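Local coordinates for protein plantazolicin methyltransferase BamL (Bacillus amyloliquefaciens subsp. plantarum, PDB 5DLY) that probably methylates the amino group of the arginine-derived end of desmethylplantazolicin, using S-adenosylmethionine as the methyl donor, at residues 8-13 against 135-140; 43-48 against 126-131; 155-160 against 257-262. All coordinates share one frame; numbering follows the deposited sequence.

Contact 1 (8-13 against 135-140). With SAH (S-adenosyl-L-homocysteine), chain C.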
# COMPACT_ATOMS: atom_id res chain seq x y z
N GLU A 8 -8.40 -19.69 -4.55
CA GLU A 8 -7.58 -20.56 -5.39
C GLU A 8 -6.15 -20.07 -5.56
O GLU A 8 -5.27 -20.86 -5.91
CB GLU A 8 -8.24 -20.79 -6.75
CG GLU A 8 -9.39 -21.79 -6.70
CD GLU A 8 -8.98 -23.15 -6.14
OE1 GLU A 8 -9.33 -23.45 -4.99
OE2 GLU A 8 -8.29 -23.90 -6.85
N SER A 9 -5.93 -18.79 -5.28
CA SER A 9 -4.59 -18.20 -5.28
C SER A 9 -3.99 -18.09 -3.88
O SER A 9 -2.90 -17.54 -3.70
CB SER A 9 -4.60 -16.83 -5.98
OG SER A 9 -5.64 -15.99 -5.49
N GLU A 10 -4.69 -18.63 -2.88
CA GLU A 10 -4.22 -18.57 -1.50
C GLU A 10 -2.83 -19.18 -1.28
O GLU A 10 -2.00 -18.59 -0.60
CB GLU A 10 -5.26 -19.20 -0.55
CG GLU A 10 -4.93 -19.07 0.92
CD GLU A 10 -5.99 -19.71 1.80
OE1 GLU A 10 -7.13 -19.21 1.82
OE2 GLU A 10 -5.66 -20.71 2.46
N ALA A 11 -2.59 -20.35 -1.88
CA ALA A 11 -1.29 -21.01 -1.74
C ALA A 11 -0.15 -20.15 -2.28
O ALA A 11 0.93 -20.12 -1.70
CB ALA A 11 -1.31 -22.36 -2.43
N ASN A 12 -0.41 -19.43 -3.37
CA ASN A 12 0.59 -18.51 -3.92
C ASN A 12 0.92 -17.40 -2.93
O ASN A 12 2.08 -17.04 -2.75
CB ASN A 12 0.12 -17.91 -5.24
CG ASN A 12 0.01 -18.95 -6.34
OD1 ASN A 12 0.73 -19.95 -6.36
ND2 ASN A 12 -0.90 -18.72 -7.28
N ARG A 13 -0.11 -16.87 -2.26
CA ARG A 13 0.06 -15.79 -1.31
C ARG A 13 0.81 -16.26 -0.07
O ARG A 13 1.66 -15.54 0.46
CB ARG A 13 -1.29 -15.16 -0.94
CG ARG A 13 -1.96 -14.45 -2.11
CD ARG A 13 -3.07 -13.53 -1.64
NE ARG A 13 -4.10 -14.27 -0.92
CZ ARG A 13 -5.07 -14.97 -1.51
NH1 ARG A 13 -5.18 -15.00 -2.84
NH2 ARG A 13 -5.95 -15.62 -0.77
N LEU A 135 0.23 -10.39 -0.11
CA LEU A 135 0.78 -11.26 0.94
C LEU A 135 -0.29 -11.79 1.88
O LEU A 135 -0.04 -12.77 2.59
CB LEU A 135 1.84 -10.53 1.76
CG LEU A 135 3.05 -10.00 0.99
CD1 LEU A 135 3.93 -9.17 1.92
CD2 LEU A 135 3.83 -11.18 0.45
N PHE A 136 -1.45 -11.15 1.90
CA PHE A 136 -2.47 -11.50 2.89
C PHE A 136 -3.17 -12.81 2.54
O PHE A 136 -3.58 -12.99 1.40
CB PHE A 136 -3.53 -10.39 3.00
CG PHE A 136 -2.98 -9.03 3.34
CD1 PHE A 136 -1.78 -8.89 4.04
CD2 PHE A 136 -3.68 -7.89 2.98
CE1 PHE A 136 -1.28 -7.63 4.35
CE2 PHE A 136 -3.20 -6.63 3.30
CZ PHE A 136 -2.00 -6.50 3.98
N LYS A 137 -3.29 -13.71 3.51
CA LYS A 137 -4.07 -14.93 3.30
C LYS A 137 -5.53 -14.65 2.92
O LYS A 137 -6.10 -15.28 2.02
CB LYS A 137 -4.00 -15.83 4.54
CG LYS A 137 -4.77 -17.14 4.40
CD LYS A 137 -4.64 -18.00 5.65
CE LYS A 137 -5.48 -19.27 5.54
NZ LYS A 137 -5.34 -20.12 6.76
N ASN A 138 -6.13 -13.68 3.61
CA ASN A 138 -7.54 -13.36 3.46
C ASN A 138 -7.76 -11.89 3.10
O ASN A 138 -8.28 -11.11 3.90
CB ASN A 138 -8.27 -13.72 4.76
CG ASN A 138 -8.18 -15.21 5.08
OD1 ASN A 138 -8.66 -16.04 4.31
ND2 ASN A 138 -7.55 -15.55 6.20
N PRO A 139 -7.37 -11.50 1.87
CA PRO A 139 -7.44 -10.08 1.49
C PRO A 139 -8.84 -9.47 1.50
O PRO A 139 -8.99 -8.31 1.88
CB PRO A 139 -6.83 -10.05 0.08
CG PRO A 139 -6.97 -11.44 -0.43
CD PRO A 139 -6.82 -12.32 0.77
N ILE A 140 -9.87 -10.23 1.10
CA ILE A 140 -11.23 -9.69 1.10
C ILE A 140 -11.72 -9.43 2.54
O ILE A 140 -12.30 -8.38 2.82
CB ILE A 140 -12.21 -10.61 0.34
CG1 ILE A 140 -11.71 -10.87 -1.09
CG2 ILE A 140 -13.61 -10.01 0.32
CD1 ILE A 140 -12.52 -11.88 -1.88
N SAH C . 4.10 -1.35 3.54
CA SAH C . 5.53 -1.77 3.37
CB SAH C . 5.59 -3.22 2.90
CG SAH C . 6.72 -3.96 3.61
SD SAH C . 7.00 -5.57 2.93
C SAH C . 6.20 -0.88 2.35
O SAH C . 5.65 0.13 1.93
OXT SAH C . 7.32 -1.15 1.91
C5' SAH C . 5.50 -6.43 3.31
C4' SAH C . 5.14 -6.38 4.79
O4' SAH C . 3.82 -6.91 4.97
C3' SAH C . 6.06 -7.25 5.65
O3' SAH C . 6.67 -6.45 6.68
C2' SAH C . 5.15 -8.34 6.21
O2' SAH C . 5.48 -8.80 7.52
C1' SAH C . 3.80 -7.62 6.20
N9 SAH C . 2.62 -8.51 6.25
C8 SAH C . 2.39 -9.60 5.49
N7 SAH C . 1.20 -10.17 5.80
C5 SAH C . 0.65 -9.42 6.77
C6 SAH C . -0.59 -9.47 7.55
N6 SAH C . -1.48 -10.45 7.30
N1 SAH C . -0.80 -8.50 8.48
C2 SAH C . 0.11 -7.53 8.70
N3 SAH C . 1.28 -7.42 8.02
C4 SAH C . 1.59 -8.33 7.07
O HOH W 1 -8.65 -18.71 4.19
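Where helix 10-21 begins, its first turn runs up to the loop that leads into helix 139-148, the backbones closing to 5.1 Å between Arg13 CA and Leu135 CA. Arg13 carries most of the contact. Its chain bends at chi3 (-60°), which turns the guanidinium edge onto two successive carbonyls: NE donates to Phe136 O at 2.7 Å, in the plane of that carbonyl, and NH2 to Lys137 O at 2.8 Å. The second bond is the straighter, 166° at the hydrogen, although its donor stands above the carbonyl plane. Pro139 lies over one face of the guanidinium, its CD 3.7 Å from Arg13 NH2, while the backbone of Glu10 covers the opposite face. NH2 also donates to Val6 O. The extended Glu10 chain passes Lys137, OE2 lying 3.4 Å from Lys137 CE. Glu10 OE1 makes its salt bridge with Arg7, and a water links that oxygen to Asn138 OD1. Across the loop, Leu135 CD1 packs against SAH C5' at 3.5 Å, and the edge of the Phe136 ring faces the adenine. A buried cation held by backbone carbonyls thus ties the N-terminal helices to the loop that lines the cofactor pocket.

Contact 2 (43-48 against 126-131). With SAH (S-adenosyl-L-homocysteine), chain C; 5D7 (prop-2-en-1-yl 2-[(1S)-1-amino-4-carbamimidamidobutyl]-1,3-thiazole-4-carboxylate), chain B.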
# COMPACT_ATOMS: atom_id res chain seq x y z
N ILE A 43 6.30 9.05 -3.02
CA ILE A 43 5.33 9.35 -4.07
C ILE A 43 3.93 8.82 -3.71
O ILE A 43 2.94 9.54 -3.82
CB ILE A 43 5.81 8.87 -5.44
CG1 ILE A 43 7.03 9.70 -5.83
CG2 ILE A 43 4.71 8.98 -6.49
CD1 ILE A 43 7.83 9.09 -6.95
N SER A 44 3.86 7.58 -3.24
CA SER A 44 2.59 7.02 -2.81
C SER A 44 1.98 7.77 -1.64
O SER A 44 0.77 8.02 -1.63
CB SER A 44 2.74 5.55 -2.47
OG SER A 44 3.12 4.82 -3.63
N ILE A 45 2.81 8.15 -0.67
CA ILE A 45 2.33 8.90 0.50
C ILE A 45 1.81 10.28 0.08
O ILE A 45 0.70 10.67 0.45
CB ILE A 45 3.43 9.06 1.58
CG1 ILE A 45 3.83 7.68 2.16
CG2 ILE A 45 2.97 10.02 2.67
CD1 ILE A 45 5.14 7.69 2.92
N GLU A 46 2.60 11.01 -0.71
CA GLU A 46 2.16 12.34 -1.13
C GLU A 46 0.93 12.28 -2.03
O GLU A 46 0.14 13.24 -2.09
CB GLU A 46 3.29 13.13 -1.79
CG GLU A 46 4.47 13.46 -0.87
CD GLU A 46 4.10 14.29 0.36
OE1 GLU A 46 3.03 14.93 0.38
OE2 GLU A 46 4.89 14.31 1.33
N THR A 47 0.73 11.14 -2.71
CA THR A 47 -0.45 10.95 -3.54
C THR A 47 -1.67 10.90 -2.63
O THR A 47 -2.64 11.60 -2.89
CB THR A 47 -0.34 9.69 -4.42
OG1 THR A 47 0.72 9.86 -5.35
CG2 THR A 47 -1.63 9.43 -5.20
N PHE A 48 -1.62 10.11 -1.55
CA PHE A 48 -2.81 10.08 -0.69
C PHE A 48 -3.03 11.37 0.08
O PHE A 48 -4.17 11.76 0.31
CB PHE A 48 -2.95 8.79 0.15
CG PHE A 48 -2.00 8.66 1.33
CD1 PHE A 48 -2.07 9.53 2.42
CD2 PHE A 48 -1.12 7.59 1.39
CE1 PHE A 48 -1.22 9.36 3.52
CE2 PHE A 48 -0.28 7.41 2.48
CZ PHE A 48 -0.33 8.30 3.54
N ILE A 126 -7.21 8.00 6.81
CA ILE A 126 -6.48 7.31 5.76
C ILE A 126 -6.02 5.95 6.26
O ILE A 126 -5.45 5.85 7.34
CB ILE A 126 -5.25 8.12 5.28
CG1 ILE A 126 -5.68 9.52 4.83
CG2 ILE A 126 -4.49 7.36 4.19
CD1 ILE A 126 -4.55 10.44 4.46
N ILE A 127 -6.28 4.93 5.45
CA ILE A 127 -5.74 3.60 5.66
C ILE A 127 -4.88 3.28 4.44
O ILE A 127 -5.34 3.38 3.31
CB ILE A 127 -6.87 2.56 5.88
CG1 ILE A 127 -7.75 2.97 7.07
CG2 ILE A 127 -6.27 1.17 6.07
CD1 ILE A 127 -8.98 2.10 7.29
N PHE A 128 -3.62 2.95 4.68
CA PHE A 128 -2.63 2.78 3.61
C PHE A 128 -2.20 1.32 3.55
O PHE A 128 -1.85 0.72 4.57
CB PHE A 128 -1.43 3.66 3.95
CG PHE A 128 -0.42 3.85 2.84
CD1 PHE A 128 -0.78 3.94 1.50
CD2 PHE A 128 0.93 4.03 3.18
CE1 PHE A 128 0.18 4.19 0.52
CE2 PHE A 128 1.88 4.27 2.21
CZ PHE A 128 1.51 4.35 0.87
N ILE A 129 -2.26 0.73 2.36
CA ILE A 129 -1.80 -0.65 2.17
C ILE A 129 -0.81 -0.64 1.02
O ILE A 129 -1.18 -0.79 -0.16
CB ILE A 129 -2.96 -1.63 1.85
CG1 ILE A 129 -4.16 -1.43 2.80
CG2 ILE A 129 -2.46 -3.05 1.91
CD1 ILE A 129 -5.33 -2.35 2.50
N HIS A 130 0.47 -0.45 1.35
CA HIS A 130 1.48 -0.20 0.35
C HIS A 130 2.35 -1.43 0.12
O HIS A 130 3.05 -1.90 1.02
CB HIS A 130 2.34 1.00 0.79
CG HIS A 130 3.28 1.51 -0.26
ND1 HIS A 130 2.87 2.23 -1.36
CD2 HIS A 130 4.63 1.44 -0.34
CE1 HIS A 130 3.93 2.56 -2.09
NE2 HIS A 130 5.01 2.09 -1.48
N LEU A 131 2.32 -1.92 -1.12
CA LEU A 131 3.18 -3.02 -1.58
C LEU A 131 3.11 -4.28 -0.70
O LEU A 131 4.13 -4.93 -0.42
CB LEU A 131 4.62 -2.51 -1.82
CG LEU A 131 4.79 -1.28 -2.74
CD1 LEU A 131 6.25 -0.87 -2.86
CD2 LEU A 131 4.18 -1.54 -4.12
N SAH C . 4.10 -1.35 3.54
CA SAH C . 5.53 -1.77 3.37
CB SAH C . 5.59 -3.22 2.90
CG SAH C . 6.72 -3.96 3.61
SD SAH C . 7.00 -5.57 2.93
C SAH C . 6.20 -0.88 2.35
O SAH C . 5.65 0.13 1.93
OXT SAH C . 7.32 -1.15 1.91
C5' SAH C . 5.50 -6.43 3.31
C4' SAH C . 5.14 -6.38 4.79
O4' SAH C . 3.82 -6.91 4.97
C3' SAH C . 6.06 -7.25 5.65
O3' SAH C . 6.67 -6.45 6.68
C2' SAH C . 5.15 -8.34 6.21
O2' SAH C . 5.48 -8.80 7.52
C1' SAH C . 3.80 -7.62 6.20
N9 SAH C . 2.62 -8.51 6.25
C8 SAH C . 2.39 -9.60 5.49
N7 SAH C . 1.20 -10.17 5.80
C5 SAH C . 0.65 -9.42 6.77
C6 SAH C . -0.59 -9.47 7.55
N6 SAH C . -1.48 -10.45 7.30
N1 SAH C . -0.80 -8.50 8.48
C2 SAH C . 0.11 -7.53 8.70
N3 SAH C . 1.28 -7.42 8.02
C4 SAH C . 1.59 -8.33 7.07
O9 5D7 B . 7.14 -2.72 -5.63
C6 5D7 B . 7.82 -3.68 -5.95
O7 5D7 B . 8.51 -3.72 -7.22
C8 5D7 B . 8.32 -2.70 -8.20
C2 5D7 B . 8.00 -4.84 -5.04
N3 5D7 B . 7.58 -4.82 -3.75
C4 5D7 B . 7.82 -5.93 -3.05
S5 5D7 B . 8.65 -7.07 -4.07
C1 5D7 B . 8.65 -6.02 -5.44
CA 5D7 B . 7.52 -6.27 -1.64
N 5D7 B . 7.06 -5.05 -0.98
CB 5D7 B . 6.46 -7.38 -1.53
CG 5D7 B . 5.26 -7.26 -2.48
CD 5D7 B . 4.04 -7.89 -1.82
NE 5D7 B . 2.94 -7.91 -2.77
CZ 5D7 B . 2.64 -8.84 -3.68
NH2 5D7 B . 1.65 -8.68 -4.44
NH1 5D7 B . 3.35 -9.89 -3.78
C3 5D7 B . 9.13 -3.08 -9.42
C5 5D7 B . 9.69 -2.15 -10.18
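Two phenylalanine rings meet edge to face: the edge of Phe48 points at the face of Phe128, with centroids 4.7 Å apart and planes at 66°. Phe48 CE2 sits over the middle of the Phe128 ring, 3.6 Å from Phe128 CG, and the opposite face of Phe128 is covered by CB of His130. At the rim of Phe128, near its plane, lies Ser44 CB, 3.8 Å from Phe128 CZ. The Phe48 ring is itself sandwiched. Ile126 CG2 makes a CH-pi contact over one face, 3.9 Å from the centroid, and the other face lies against Ile45 O of its own helix. A chi1 of 74° places Phe48 CG between the backbone N and the carbonyl carbon, folding the ring back over that helical turn. Ile126 CD1 comes close as well, against Phe48 CD1. The Ile45 side chain crosses that of Phe128 at about a right angle, its CG1 3.9 Å from Phe128 CE2, and continues onto Val73, Tyr76 and Leu77 of helix 72-80.

Toward the C-terminal end of the strand the surroundings turn polar, and the backbone takes up the ligands: His130 O accepts from the amino N of SAH at 2.8 Å, and Leu131 O from the amino N of 5D7 at 3.0 Å. That places the substrate analog's amine beside the cofactor.

Helix 43-48 runs nearly antiparallel to strand 126-130, at 154°, with axes 10.5 Å apart, and Ile126, Phe128 and His130 all point to it. A helix layered on a central parallel strand, whose C-terminal end opens into the ligand site, is the build of a Rossmann-like class I methyltransferase.

Contact 3 (155-160 against 257-262). With 5D7 (prop-2-en-1-yl 2-[(1S)-1-amino-4-carbamimidamidobutyl]-1,3-thiazole-4-carboxylate), chain B.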
# COMPACT_ATOMS: atom_id res chain seq x y z
N CYS A 155 -10.22 7.55 3.01
CA CYS A 155 -9.92 6.62 1.94
C CYS A 155 -8.96 5.53 2.39
O CYS A 155 -8.13 5.75 3.27
CB CYS A 155 -9.35 7.34 0.71
SG CYS A 155 -7.82 8.22 1.05
N ILE A 156 -9.12 4.36 1.78
CA ILE A 156 -8.08 3.33 1.75
C ILE A 156 -7.35 3.51 0.43
O ILE A 156 -7.99 3.55 -0.62
CB ILE A 156 -8.65 1.89 1.80
CG1 ILE A 156 -9.62 1.73 2.98
CG2 ILE A 156 -7.52 0.87 1.91
CD1 ILE A 156 -10.28 0.37 3.08
N TYR A 157 -6.02 3.59 0.48
CA TYR A 157 -5.20 3.63 -0.74
C TYR A 157 -4.31 2.40 -0.78
O TYR A 157 -3.53 2.16 0.15
CB TYR A 157 -4.39 4.93 -0.82
CG TYR A 157 -3.55 5.09 -2.08
CD1 TYR A 157 -4.06 4.74 -3.33
CD2 TYR A 157 -2.26 5.63 -2.02
CE1 TYR A 157 -3.30 4.89 -4.49
CE2 TYR A 157 -1.49 5.80 -3.17
CZ TYR A 157 -2.02 5.41 -4.41
OH TYR A 157 -1.27 5.56 -5.56
N ILE A 158 -4.42 1.63 -1.86
CA ILE A 158 -3.73 0.35 -2.01
C ILE A 158 -2.85 0.43 -3.24
O ILE A 158 -3.32 0.82 -4.32
CB ILE A 158 -4.75 -0.81 -2.24
CG1 ILE A 158 -5.77 -0.89 -1.09
CG2 ILE A 158 -4.03 -2.15 -2.40
CD1 ILE A 158 -6.95 -1.81 -1.35
N VAL A 159 -1.56 0.11 -3.09
CA VAL A 159 -0.63 0.07 -4.22
C VAL A 159 0.01 -1.31 -4.17
O VAL A 159 0.51 -1.70 -3.15
CB VAL A 159 0.46 1.17 -4.11
CG1 VAL A 159 1.37 1.15 -5.33
CG2 VAL A 159 -0.19 2.53 -3.96
N ASP A 160 -0.03 -2.04 -5.27
CA ASP A 160 0.57 -3.36 -5.29
C ASP A 160 1.03 -3.79 -6.68
O ASP A 160 0.72 -3.14 -7.68
CB ASP A 160 -0.40 -4.41 -4.72
CG ASP A 160 0.32 -5.62 -4.09
OD1 ASP A 160 1.54 -5.52 -3.79
OD2 ASP A 160 -0.36 -6.65 -3.87
N LEU A 257 2.09 -0.34 -11.68
CA LEU A 257 1.57 -0.94 -10.46
C LEU A 257 0.05 -0.84 -10.46
O LEU A 257 -0.52 -0.01 -11.18
CB LEU A 257 2.14 -0.21 -9.24
CG LEU A 257 3.63 -0.41 -8.99
CD1 LEU A 257 4.18 0.68 -8.08
CD2 LEU A 257 3.91 -1.77 -8.39
N LEU A 258 -0.60 -1.67 -9.65
CA LEU A 258 -2.03 -1.49 -9.35
C LEU A 258 -2.20 -0.39 -8.32
O LEU A 258 -1.50 -0.37 -7.29
CB LEU A 258 -2.62 -2.79 -8.80
CG LEU A 258 -2.44 -4.08 -9.60
CD1 LEU A 258 -3.06 -5.23 -8.83
CD2 LEU A 258 -3.09 -3.94 -10.96
N HIS A 259 -3.12 0.54 -8.59
CA HIS A 259 -3.49 1.60 -7.65
C HIS A 259 -4.98 1.52 -7.41
O HIS A 259 -5.76 1.58 -8.35
CB HIS A 259 -3.13 2.98 -8.21
CG HIS A 259 -1.69 3.12 -8.59
ND1 HIS A 259 -1.19 2.62 -9.76
CD2 HIS A 259 -0.65 3.69 -7.94
CE1 HIS A 259 0.11 2.87 -9.82
NE2 HIS A 259 0.45 3.53 -8.74
N GLY A 260 -5.38 1.36 -6.15
CA GLY A 260 -6.80 1.21 -5.81
C GLY A 260 -7.19 2.14 -4.69
O GLY A 260 -6.41 2.33 -3.74
N TRP A 261 -8.37 2.75 -4.81
CA TRP A 261 -8.92 3.61 -3.77
C TRP A 261 -10.29 3.13 -3.37
O TRP A 261 -11.12 2.79 -4.23
CB TRP A 261 -9.06 5.07 -4.24
CG TRP A 261 -7.82 5.69 -4.78
CD1 TRP A 261 -7.29 5.51 -6.02
CD2 TRP A 261 -6.96 6.62 -4.10
NE1 TRP A 261 -6.14 6.26 -6.16
CE2 TRP A 261 -5.92 6.95 -5.00
CE3 TRP A 261 -6.98 7.21 -2.83
CZ2 TRP A 261 -4.89 7.84 -4.66
CZ3 TRP A 261 -5.96 8.09 -2.48
CH2 TRP A 261 -4.92 8.39 -3.40
N ILE A 262 -10.53 3.10 -2.06
CA ILE A 262 -11.85 2.93 -1.48
C ILE A 262 -12.14 4.23 -0.73
O ILE A 262 -11.46 4.56 0.25
CB ILE A 262 -11.91 1.68 -0.57
CG1 ILE A 262 -11.75 0.41 -1.41
CG2 ILE A 262 -13.23 1.59 0.17
CD1 ILE A 262 -11.27 -0.79 -0.61
O9 5D7 B . 7.14 -2.72 -5.63
C6 5D7 B . 7.82 -3.68 -5.95
O7 5D7 B . 8.51 -3.72 -7.22
C8 5D7 B . 8.32 -2.70 -8.20
C2 5D7 B . 8.00 -4.84 -5.04
N3 5D7 B . 7.58 -4.82 -3.75
C4 5D7 B . 7.82 -5.93 -3.05
S5 5D7 B . 8.65 -7.07 -4.07
C1 5D7 B . 8.65 -6.02 -5.44
CA 5D7 B . 7.52 -6.27 -1.64
N 5D7 B . 7.06 -5.05 -0.98
CB 5D7 B . 6.46 -7.38 -1.53
CG 5D7 B . 5.26 -7.26 -2.48
CD 5D7 B . 4.04 -7.89 -1.82
NE 5D7 B . 2.94 -7.91 -2.77
CZ 5D7 B . 2.64 -8.84 -3.68
NH2 5D7 B . 1.65 -8.68 -4.44
NH1 5D7 B . 3.35 -9.89 -3.78
C3 5D7 B . 9.13 -3.08 -9.42
C5 5D7 B . 9.69 -2.15 -10.18
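Backbone hydrogen bonds set the frame: strands 155-160 and 258-262 run antiparallel, and Ile156-Ile262, Ile158-Gly260 and Asp160-Leu258 are hydrogen-bonded pairs, each closed by two bonds. Ile158 N and Gly260 O, for example, are 2.8 Å apart. CA-H...O contacts fill in between them, such as Val159 CA to Leu258 O at 3.2 Å.

The aromatic contacts share a face of the sheet with Val159 and His259. Tyr157 and Trp261, a non-hydrogen-bonded pair, form an offset stack, ring centroids 3.9 Å apart, the second being that of the six-membered ring of Trp261, with planes at 19°. Tyr157 CD1 lies over the indole, 3.3 Å from Trp261 CE2, and Val159 CG2 covers the other tyrosine face. Cys155 SG reaches the indole edge, 4.0 Å from Trp261 CZ3. The indole NE1 donates to Gly219 O.

Apolar packing on the opposite face pairs Ile156 with Ile262, side by side, their CD1 atoms 4.0 Å apart; helix 139-148 covers both, and helix 192-203 also packs on Ile262.

Charge enters at Asp160. Its chi1 of -152° carries the carboxylate away from Leu258 toward 5D7, where OD1 accepts from the ligand NE at 3.0 Å and OD2 from its NH2 at 2.9 Å. Gly134 N also donates to OD2. This paired grip probably balances the guanidinium charge and gives the site a means of recognising an arginine-like substrate.

Contacts 2 and 3 lie side by side in the seven-stranded mixed sheet, centres 8 Å apart: strand 124-130 neighbours strand 154-160, which pairs with the antiparallel strand 258-265. Contact 1 sits farther out, its centre about 21 Å from contact 2 and 17 Å from contact 3. Along the chain contact 2 is nested within the loop closed by contact 1, and contact 3 follows both. Helices 10-21 and 23-56 are consecutive, as are strand 124-130 and helix 139-148, so contacts 1 and 2 join successive elements on both sides. Contacts 1 and 2 touch SAH, and all three reach 5D7, contact 1 through Leu135, bringing cofactor and substrate analog together at the C-terminal ends of strands 124-130 and 154-160.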